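Local coordinates for protein methylmalonate-semialdehyde dehydrogenase (PDB 4ZZ7) that probably catalyses the NAD-dependent, CoA-acylating oxidation of methylmalonate semialdehyde, as an enzyme of the aldehyde dehydrogenase family, at residues Asp38-Lys43 against Asn202-Asp207; Gln47-Ala52 against Leu215-Val220; Gly8-Gly13 against Ile187-Gln192. All blocks are in the same frame, centred on the assembly; numbering follows the deposited sequence.

Contact 1. Residues Asp38-Lys43 against Asn202-Asp207; sequences DLASTK and NVVNGD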
loop_
_atom_site.group_PDB
_atom_site.type_symbol
_atom_site.label_atom_id
_atom_site.label_comp_id
_atom_site.label_asym_id
_atom_site.label_seq_id
_atom_site.Cartn_x
_atom_site.Cartn_y
_atom_site.Cartn_z
ATOM N N ASP A 38 2.936 -5.968 44.886
ATOM C CA ASP A 38 2.684 -4.580 45.273
ATOM C C ASP A 38 1.635 -3.948 44.356
ATOM O O ASP A 38 1.732 -4.078 43.153
ATOM C CB ASP A 38 3.971 -3.771 45.200
ATOM C CG ASP A 38 3.826 -2.416 45.837
ATOM O OD1 ASP A 38 3.515 -2.358 47.048
ATOM O OD2 ASP A 38 4.040 -1.403 45.141
ATOM N N LEU A 39 0.630 -3.294 44.921
ATOM C CA LEU A 39 -0.388 -2.632 44.115
ATOM C C LEU A 39 -0.158 -1.126 44.076
ATOM O O LEU A 39 -0.097 -0.462 45.109
ATOM C CB LEU A 39 -1.797 -2.951 44.619
ATOM C CG LEU A 39 -2.163 -4.441 44.654
ATOM C CD1 LEU A 39 -3.616 -4.600 45.058
ATOM C CD2 LEU A 39 -1.928 -5.162 43.325
ATOM N N ALA A 40 -0.047 -0.593 42.864
ATOM C CA ALA A 40 0.290 0.805 42.674
ATOM C C ALA A 40 -0.926 1.681 42.784
ATOM O O ALA A 40 -2.004 1.349 42.310
ATOM C CB ALA A 40 0.954 1.019 41.328
ATOM N N SER A 41 -0.721 2.828 43.397
ATOM C CA SER A 41 -1.792 3.748 43.694
ATOM C C SER A 41 -1.730 4.829 42.654
ATOM O O SER A 41 -0.759 4.908 41.909
ATOM C CB SER A 41 -1.556 4.346 45.081
ATOM O OG SER A 41 -0.307 5.046 45.095
ATOM N N THR A 42 -2.722 5.705 42.641
ATOM C CA THR A 42 -2.763 6.755 41.631
ATOM C C THR A 42 -1.503 7.654 41.657
ATOM O O THR A 42 -1.150 8.242 40.648
ATOM C CB THR A 42 -4.025 7.643 41.728
ATOM O OG1 THR A 42 -3.982 8.381 42.937
ATOM C CG2 THR A 42 -5.289 6.841 41.755
ATOM N N LYS A 43 -0.828 7.769 42.791
ATOM C CA LYS A 43 0.408 8.561 42.860
ATOM C C LYS A 43 1.601 7.891 42.169
ATOM O O LYS A 43 2.489 8.566 41.616
ATOM C CB LYS A 43 0.777 8.816 44.318
ATOM C CG LYS A 43 2.048 9.634 44.488
ATOM C CD LYS A 43 2.485 9.721 45.936
ATOM C CE LYS A 43 3.852 10.386 46.035
ATOM N NZ LYS A 43 4.327 10.491 47.441
ATOM N N ASN A 202 7.305 1.388 30.770
ATOM C CA ASN A 202 7.022 1.318 32.196
ATOM C C ASN A 202 6.023 0.191 32.472
ATOM O O ASN A 202 5.139 -0.070 31.654
ATOM C CB ASN A 202 6.454 2.645 32.671
ATOM C CG ASN A 202 7.426 3.795 32.487
ATOM O OD1 ASN A 202 8.371 3.908 33.232
ATOM N ND2 ASN A 202 7.187 4.657 31.506
ATOM N N VAL A 203 6.184 -0.490 33.604
ATOM C CA VAL A 203 5.235 -1.519 34.037
ATOM C C VAL A 203 4.738 -1.110 35.401
ATOM O O VAL A 203 5.510 -0.876 36.308
ATOM C CB VAL A 203 5.848 -2.941 34.103
ATOM C CG1 VAL A 203 4.786 -3.962 34.517
ATOM C CG2 VAL A 203 6.424 -3.318 32.758
ATOM N N VAL A 204 3.439 -1.029 35.559
ATOM C CA VAL A 204 2.889 -0.553 36.814
ATOM C C VAL A 204 1.803 -1.551 37.215
ATOM O O VAL A 204 0.766 -1.660 36.576
ATOM C CB VAL A 204 2.466 0.926 36.654
ATOM C CG1 VAL A 204 1.015 1.082 36.241
ATOM C CG2 VAL A 204 2.794 1.713 37.901
ATOM N N ASN A 205 2.117 -2.385 38.196
ATOM C CA ASN A 205 1.182 -3.418 38.698
ATOM C C ASN A 205 0.086 -2.866 39.600
ATOM O O ASN A 205 0.310 -1.917 40.365
ATOM C CB ASN A 205 1.942 -4.500 39.443
ATOM C CG ASN A 205 2.616 -5.438 38.512
ATOM O OD1 ASN A 205 1.938 -6.157 37.791
ATOM N ND2 ASN A 205 3.943 -5.450 38.508
ATOM N N GLY A 206 -1.089 -3.474 39.527
ATOM C CA GLY A 206 -2.188 -2.994 40.321
ATOM C C GLY A 206 -3.511 -3.609 39.935
ATOM O O GLY A 206 -3.588 -4.661 39.280
ATOM N N ASP A 207 -4.558 -2.924 40.368
ATOM C CA ASP A 207 -5.925 -3.321 40.134
ATOM C C ASP A 207 -6.696 -2.089 39.624
ATOM O O ASP A 207 -6.097 -1.112 39.157
ATOM C CB ASP A 207 -6.494 -3.885 41.442
ATOM C CG ASP A 207 -6.762 -2.818 42.492
ATOM O OD1 ASP A 207 -6.169 -1.716 42.477
ATOM O OD2 ASP A 207 -7.596 -3.104 43.364
HETATM O O HOH W 1 -3.907 -0.320 41.990
#
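Val204 makes the first touch: its CG2 methyl meets the CB of Ala40 at 4.0 Å, with Val45 of helix 42-61 also packed on the valine. One residue on, the contact turns polar. The carbonyl O of Asn205 accepts the backbone N-H of Ala40 at 2.9 Å, with an N-H...O angle of 153°, and this is the hydrogen bond made directly between residues 38-43 and 202-207. The side chain of Asn205 leaves on another course: CG sits beside its own backbone N (chi1 -78°), CB lies 3.7 Å from the carbonyl O of Asp38, and ND2 beyond it donates to Gly8 O. Asp38 itself turns its carboxylate to the backbone amides of Glu18 and Asn19.

Gly206 follows, and the two backbones come together here, the CA atoms of Leu39 and Gly206 being 4.2 Å apart. Instead of a side chain, the glycine offers a bare CA, which the CD2 methyl of Leu39 approaches to 3.7 Å. The bound NAD also touches Gly206, so the same residue borders the cofactor pocket. At Asp207 the link runs through a water, which donates to Asp207 OD1 at 2.7 Å and to Ala40 O at 2.6 Å. OD1 also caps the start of helix 208-216, while OD2 forms a salt bridge with Arg21; the carboxylate thus joins helix, water and N-terminal region.

Strand 201-203 running out into a loop that borders the dinucleotide and then enters a capped helix is the layout of a Rossmann-type NAD-binding domain, here with the chain before helix 42-61 laid over that loop beside the NAD pocket.

Contact 2. Residues Gln47-Ala52 against Leu215-Val220; sequences QAISAA and LHDDRV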
loop_
_atom_site.group_PDB
_atom_site.type_symbol
_atom_site.label_atom_id
_atom_site.label_comp_id
_atom_site.label_asym_id
_atom_site.label_seq_id
_atom_site.Cartn_x
_atom_site.Cartn_y
_atom_site.Cartn_z
ATOM N N GLN A 47 3.752 8.818 38.621
ATOM C CA GLN A 47 5.216 8.802 38.439
ATOM C C GLN A 47 5.601 8.124 37.116
ATOM O O GLN A 47 6.459 8.632 36.399
ATOM C CB GLN A 47 5.939 8.097 39.608
ATOM C CG GLN A 47 5.857 8.803 40.955
ATOM C CD GLN A 47 6.513 8.026 42.099
ATOM O OE1 GLN A 47 7.264 7.069 41.891
ATOM N NE2 GLN A 47 6.229 8.452 43.320
ATOM N N ALA A 48 4.976 6.977 36.816
ATOM C CA ALA A 48 5.256 6.222 35.577
ATOM C C ALA A 48 4.887 7.035 34.321
ATOM O O ALA A 48 5.677 7.165 33.394
ATOM C CB ALA A 48 4.537 4.875 35.586
ATOM N N ILE A 49 3.694 7.605 34.331
ATOM C CA ILE A 49 3.257 8.521 33.289
ATOM C C ILE A 49 4.213 9.716 33.131
ATOM O O ILE A 49 4.471 10.146 32.003
ATOM C CB ILE A 49 1.831 9.045 33.569
ATOM C CG1 ILE A 49 0.808 7.898 33.559
ATOM C CG2 ILE A 49 1.414 10.071 32.533
ATOM C CD1 ILE A 49 -0.485 8.225 34.282
ATOM N N SER A 50 4.726 10.258 34.244
ATOM C CA SER A 50 5.708 11.376 34.213
ATOM C C SER A 50 7.061 10.967 33.642
ATOM O O SER A 50 7.693 11.753 32.931
ATOM C CB SER A 50 5.932 11.950 35.589
ATOM O OG SER A 50 4.753 12.551 36.047
ATOM N N ALA A 51 7.498 9.746 33.956
ATOM C CA ALA A 51 8.683 9.152 33.335
ATOM C C ALA A 51 8.506 8.984 31.838
ATOM O O ALA A 51 9.434 9.266 31.064
ATOM C CB ALA A 51 8.979 7.802 33.953
ATOM N N ALA A 52 7.321 8.504 31.444
ATOM C CA ALA A 52 6.967 8.327 30.043
ATOM C C ALA A 52 7.008 9.675 29.335
ATOM O O ALA A 52 7.770 9.866 28.397
ATOM C CB ALA A 52 5.588 7.689 29.913
ATOM N N LEU A 215 -6.657 5.993 32.763
ATOM C CA LEU A 215 -7.804 6.506 32.014
ATOM C C LEU A 215 -8.076 8.011 32.242
ATOM O O LEU A 215 -8.499 8.737 31.334
ATOM C CB LEU A 215 -9.047 5.689 32.353
ATOM C CG LEU A 215 -8.975 4.209 31.974
ATOM C CD1 LEU A 215 -10.153 3.443 32.543
ATOM C CD2 LEU A 215 -8.911 4.019 30.481
ATOM N N HIS A 216 -7.811 8.477 33.458
ATOM C CA HIS A 216 -8.171 9.840 33.853
ATOM C C HIS A 216 -7.030 10.855 33.751
ATOM O O HIS A 216 -7.285 12.050 33.739
ATOM C CB HIS A 216 -8.783 9.801 35.246
ATOM C CG HIS A 216 -10.135 9.157 35.284
ATOM N ND1 HIS A 216 -10.315 7.793 35.286
ATOM C CD2 HIS A 216 -11.377 9.696 35.305
ATOM C CE1 HIS A 216 -11.608 7.521 35.325
ATOM N NE2 HIS A 216 -12.276 8.659 35.329
ATOM N N ASP A 217 -5.784 10.390 33.656
ATOM C CA ASP A 217 -4.640 11.289 33.426
ATOM C C ASP A 217 -4.620 11.818 31.984
ATOM O O ASP A 217 -4.569 11.066 31.035
ATOM C CB ASP A 217 -3.330 10.575 33.721
ATOM C CG ASP A 217 -2.154 11.524 33.818
ATOM O OD1 ASP A 217 -1.786 12.170 32.804
ATOM O OD2 ASP A 217 -1.576 11.602 34.916
ATOM N N ASP A 218 -4.608 13.129 31.842
ATOM C CA ASP A 218 -4.708 13.774 30.536
ATOM C C ASP A 218 -3.510 13.533 29.627
ATOM O O ASP A 218 -3.643 13.652 28.400
ATOM C CB ASP A 218 -4.958 15.283 30.698
ATOM C CG ASP A 218 -6.316 15.584 31.334
ATOM O OD1 ASP A 218 -7.038 14.621 31.721
ATOM O OD2 ASP A 218 -6.660 16.784 31.462
ATOM N N ARG A 219 -2.359 13.185 30.207
ATOM C CA ARG A 219 -1.162 12.862 29.394
ATOM C C ARG A 219 -1.258 11.523 28.612
ATOM O O ARG A 219 -0.507 11.312 27.665
ATOM C CB ARG A 219 0.101 12.863 30.260
ATOM C CG ARG A 219 0.408 14.193 30.887
ATOM C CD ARG A 219 1.423 14.095 32.006
ATOM N NE ARG A 219 0.894 13.428 33.182
ATOM C CZ ARG A 219 1.599 13.199 34.286
ATOM N NH1 ARG A 219 2.866 13.592 34.377
ATOM N NH2 ARG A 219 1.044 12.559 35.314
ATOM N N VAL A 220 -2.148 10.626 29.034
ATOM C CA VAL A 220 -2.338 9.352 28.378
ATOM C C VAL A 220 -3.234 9.629 27.201
ATOM O O VAL A 220 -4.398 9.960 27.376
ATOM C CB VAL A 220 -3.011 8.296 29.295
ATOM C CG1 VAL A 220 -3.216 6.987 28.556
ATOM C CG2 VAL A 220 -2.173 8.031 30.537
HETATM O O HOH W 2 2.170 13.280 37.720
#
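Ile49 on helix 42-61 lays its CG2 methyl over one face of the Arg219 guanidinium, 3.3 Å above the plane and shifted toward its rim. The arginine belongs to an Asx turn that overlaps a type I beta turn, from Asp217 to Val220, where the chain leaves helix 208-216 and heads for strand 220-226 of the Rossmann-type sheet. Asp217 fixes how the flat group is turned. It meets the guanidinium edge in plane, side-on, with NE donating to the syn lone pair of OD1 at 3.0 Å and NH2 to OD2 at 2.8 Å in a salt bridge. OD1 serves twice, since its anti lone pair takes the backbone N-H of Arg219 and closes the Asx turn. A bend at chi3 (-70°) lets the arginine chain fold back onto the aspartate.

The isoleucine comes at Asp217 from the opposite direction, its CD1 methyl 3.6 Å from OD2, and the same methyl reaches Val220 CG2 deeper inside. At the other edge of the guanidinium, NH1 donates to Ser50 OG at 2.7 Å, the hydroxyl lying somewhat out of the guanidinium plane. Ser50 OG is also hydrogen-bonded to Glu46 O, one turn back in its helix. With a leucine in place of Arg219, the Asp217 carboxylate would probably lose its charged mate, and the turn its direct polar tie to Ser50. A second path from turn to helix runs through one water, which accepts from Arg219 NH2 at 2.8 Å and donates to Ser50 OG at 3.2 Å.

Contact 3. Residues Gly8-Gly13 against Ile187-Gln192; sequences GHLING and IAQLLQ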
loop_
_atom_site.group_PDB
_atom_site.type_symbol
_atom_site.label_atom_id
_atom_site.label_comp_id
_atom_site.label_asym_id
_atom_site.label_seq_id
_atom_site.Cartn_x
_atom_site.Cartn_y
_atom_site.Cartn_z
ATOM N N GLY A 8 7.534 -5.672 42.273
ATOM C CA GLY A 8 7.419 -4.232 42.201
ATOM C C GLY A 8 6.930 -3.718 40.865
ATOM O O GLY A 8 6.100 -4.330 40.209
ATOM N N HIS A 9 7.489 -2.576 40.489
ATOM C CA HIS A 9 7.105 -1.833 39.318
ATOM C C HIS A 9 8.356 -1.346 38.628
ATOM O O HIS A 9 9.348 -1.055 39.270
ATOM C CB HIS A 9 6.295 -0.604 39.703
ATOM C CG HIS A 9 5.236 -0.860 40.719
ATOM N ND1 HIS A 9 4.211 -1.748 40.510
ATOM C CD2 HIS A 9 5.027 -0.326 41.947
ATOM C CE1 HIS A 9 3.416 -1.765 41.565
ATOM N NE2 HIS A 9 3.890 -0.909 42.454
ATOM N N LEU A 10 8.291 -1.234 37.313
ATOM C CA LEU A 10 9.376 -0.711 36.514
ATOM C C LEU A 10 9.012 0.711 36.138
ATOM O O LEU A 10 8.120 0.932 35.315
ATOM C CB LEU A 10 9.544 -1.577 35.268
ATOM C CG LEU A 10 10.601 -1.172 34.246
ATOM C CD1 LEU A 10 11.973 -1.056 34.883
ATOM C CD2 LEU A 10 10.617 -2.202 33.123
ATOM N N ILE A 11 9.683 1.674 36.759
ATOM C CA ILE A 11 9.449 3.083 36.455
ATOM C C ILE A 11 10.751 3.835 36.236
ATOM O O ILE A 11 11.552 3.988 37.145
ATOM C CB ILE A 11 8.663 3.790 37.570
ATOM C CG1 ILE A 11 7.308 3.108 37.768
ATOM C CG2 ILE A 11 8.474 5.262 37.227
ATOM C CD1 ILE A 11 6.451 3.693 38.876
ATOM N N ASN A 12 10.921 4.346 35.025
ATOM C CA ASN A 12 12.154 5.005 34.604
ATOM C C ASN A 12 13.383 4.100 34.799
ATOM O O ASN A 12 14.400 4.515 35.340
ATOM C CB ASN A 12 12.307 6.354 35.310
ATOM C CG ASN A 12 13.028 7.395 34.454
ATOM O OD1 ASN A 12 12.531 7.820 33.413
ATOM N ND2 ASN A 12 14.177 7.829 34.904
ATOM N N GLY A 13 13.255 2.852 34.346
ATOM C CA GLY A 13 14.377 1.905 34.288
ATOM C C GLY A 13 14.835 1.378 35.634
ATOM O O GLY A 13 15.990 0.959 35.791
ATOM N N ILE A 187 10.066 -9.617 31.137
ATOM C CA ILE A 187 10.279 -9.258 29.727
ATOM C C ILE A 187 10.460 -7.766 29.544
ATOM O O ILE A 187 11.238 -7.356 28.703
ATOM C CB ILE A 187 9.201 -9.798 28.751
ATOM C CG1 ILE A 187 7.817 -9.173 29.009
ATOM C CG2 ILE A 187 9.192 -11.318 28.788
ATOM C CD1 ILE A 187 6.756 -9.581 27.998
ATOM N N ALA A 188 9.769 -6.963 30.340
ATOM C CA ALA A 188 9.960 -5.515 30.317
ATOM C C ALA A 188 11.356 -5.093 30.746
ATOM O O ALA A 188 11.865 -4.068 30.296
ATOM C CB ALA A 188 8.924 -4.829 31.179
ATOM N N GLN A 189 11.978 -5.883 31.615
ATOM C CA GLN A 189 13.311 -5.548 32.111
ATOM C C GLN A 189 14.379 -5.911 31.116
ATOM O O GLN A 189 15.462 -5.353 31.172
ATOM C CB GLN A 189 13.602 -6.207 33.458
ATOM C CG GLN A 189 12.513 -5.950 34.485
ATOM C CD GLN A 189 12.892 -6.394 35.872
ATOM O OE1 GLN A 189 13.487 -5.619 36.610
ATOM N NE2 GLN A 189 12.547 -7.640 36.245
ATOM N N LEU A 190 14.084 -6.824 30.202
ATOM C CA LEU A 190 15.039 -7.163 29.149
ATOM C C LEU A 190 15.166 -6.025 28.161
ATOM O O LEU A 190 16.145 -5.914 27.430
ATOM C CB LEU A 190 14.604 -8.422 28.413
ATOM C CG LEU A 190 14.664 -9.702 29.240
ATOM C CD1 LEU A 190 14.047 -10.866 28.473
ATOM C CD2 LEU A 190 16.108 -9.990 29.660
ATOM N N LEU A 191 14.158 -5.166 28.161
ATOM C CA LEU A 191 14.081 -4.066 27.231
ATOM C C LEU A 191 15.148 -3.000 27.473
ATOM O O LEU A 191 15.671 -2.432 26.525
ATOM C CB LEU A 191 12.680 -3.490 27.276
ATOM C CG LEU A 191 12.125 -2.934 25.989
ATOM C CD1 LEU A 191 12.284 -3.831 24.767
ATOM C CD2 LEU A 191 10.649 -2.651 26.238
ATOM N N GLN A 192 15.499 -2.753 28.727
ATOM C CA GLN A 192 16.606 -1.823 29.037
ATOM C C GLN A 192 17.944 -2.304 28.481
ATOM O O GLN A 192 18.707 -1.507 27.924
ATOM C CB GLN A 192 16.746 -1.573 30.549
ATOM C CG GLN A 192 15.983 -0.356 31.060
ATOM C CD GLN A 192 14.454 -0.449 30.876
ATOM O OE1 GLN A 192 13.833 -1.520 31.100
ATOM N NE2 GLN A 192 13.832 0.690 30.483
#
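Leu10 sets one methyl, CD2, against helix 182-193 at Ala188: CD2 lies 3.7 Å from the CB of Ala188 and 3.6 Å from the carbonyl O of the same residue. With CG anti to the leucine N (chi1 177°), the side chain is carried from the strand toward the helix. Both residues are buried, and Val203 packs on both, closing the apolar patch from the side of strand 201-203. The small alanine side chain probably helps the methyl come this near to the helix backbone. No hydrogen bond joins residues 8-13 to residues 187-192.

Helix 182-193 is the connection between parallel strands 171-175 and 201-203, a beta-alpha-beta unit of the Rossmann-type domain. Strand 6-10, from the N-terminal four-stranded sheet, runs beside the edge of that unit, with Leu10 sharing a backbone hydrogen bond with Val203.

Moving toward solvent, the fit slackens. Of the side chain of Gln189, which is partly exposed, CG comes nearest, 4.4 Å from Leu10 CD2. At the partly exposed end, the chain of Gln192 bends at chi2 (62°) and passes beside the CA of Gly13. This glycine sits in the turn after the strand with a phi of 72°, a positive value that by itself favours glycine.

How the contacts relate
Contact 1 is the most buried of the three and the one at the cofactor; contacts 2 and 3 reach the surface, and neither touches NAD. Contact 1 lies on the chain just before helix 42-61 and contact 2 on the helix itself, and Asn202 packs against that helix at Ala48, Ala51 and Ala52. Contact 3 meets contact 1 through a backbone hydrogen bond, Val203 N lying 2.9 Å from Leu10 O, and meets contact 2 where Ile11 packs on Ala48. Their chemistry differs accordingly: backbone and water bonds beside the pocket, a salt-bridged turn at the partly exposed contact 2, and hydrogen-bond-free packing in contact 3.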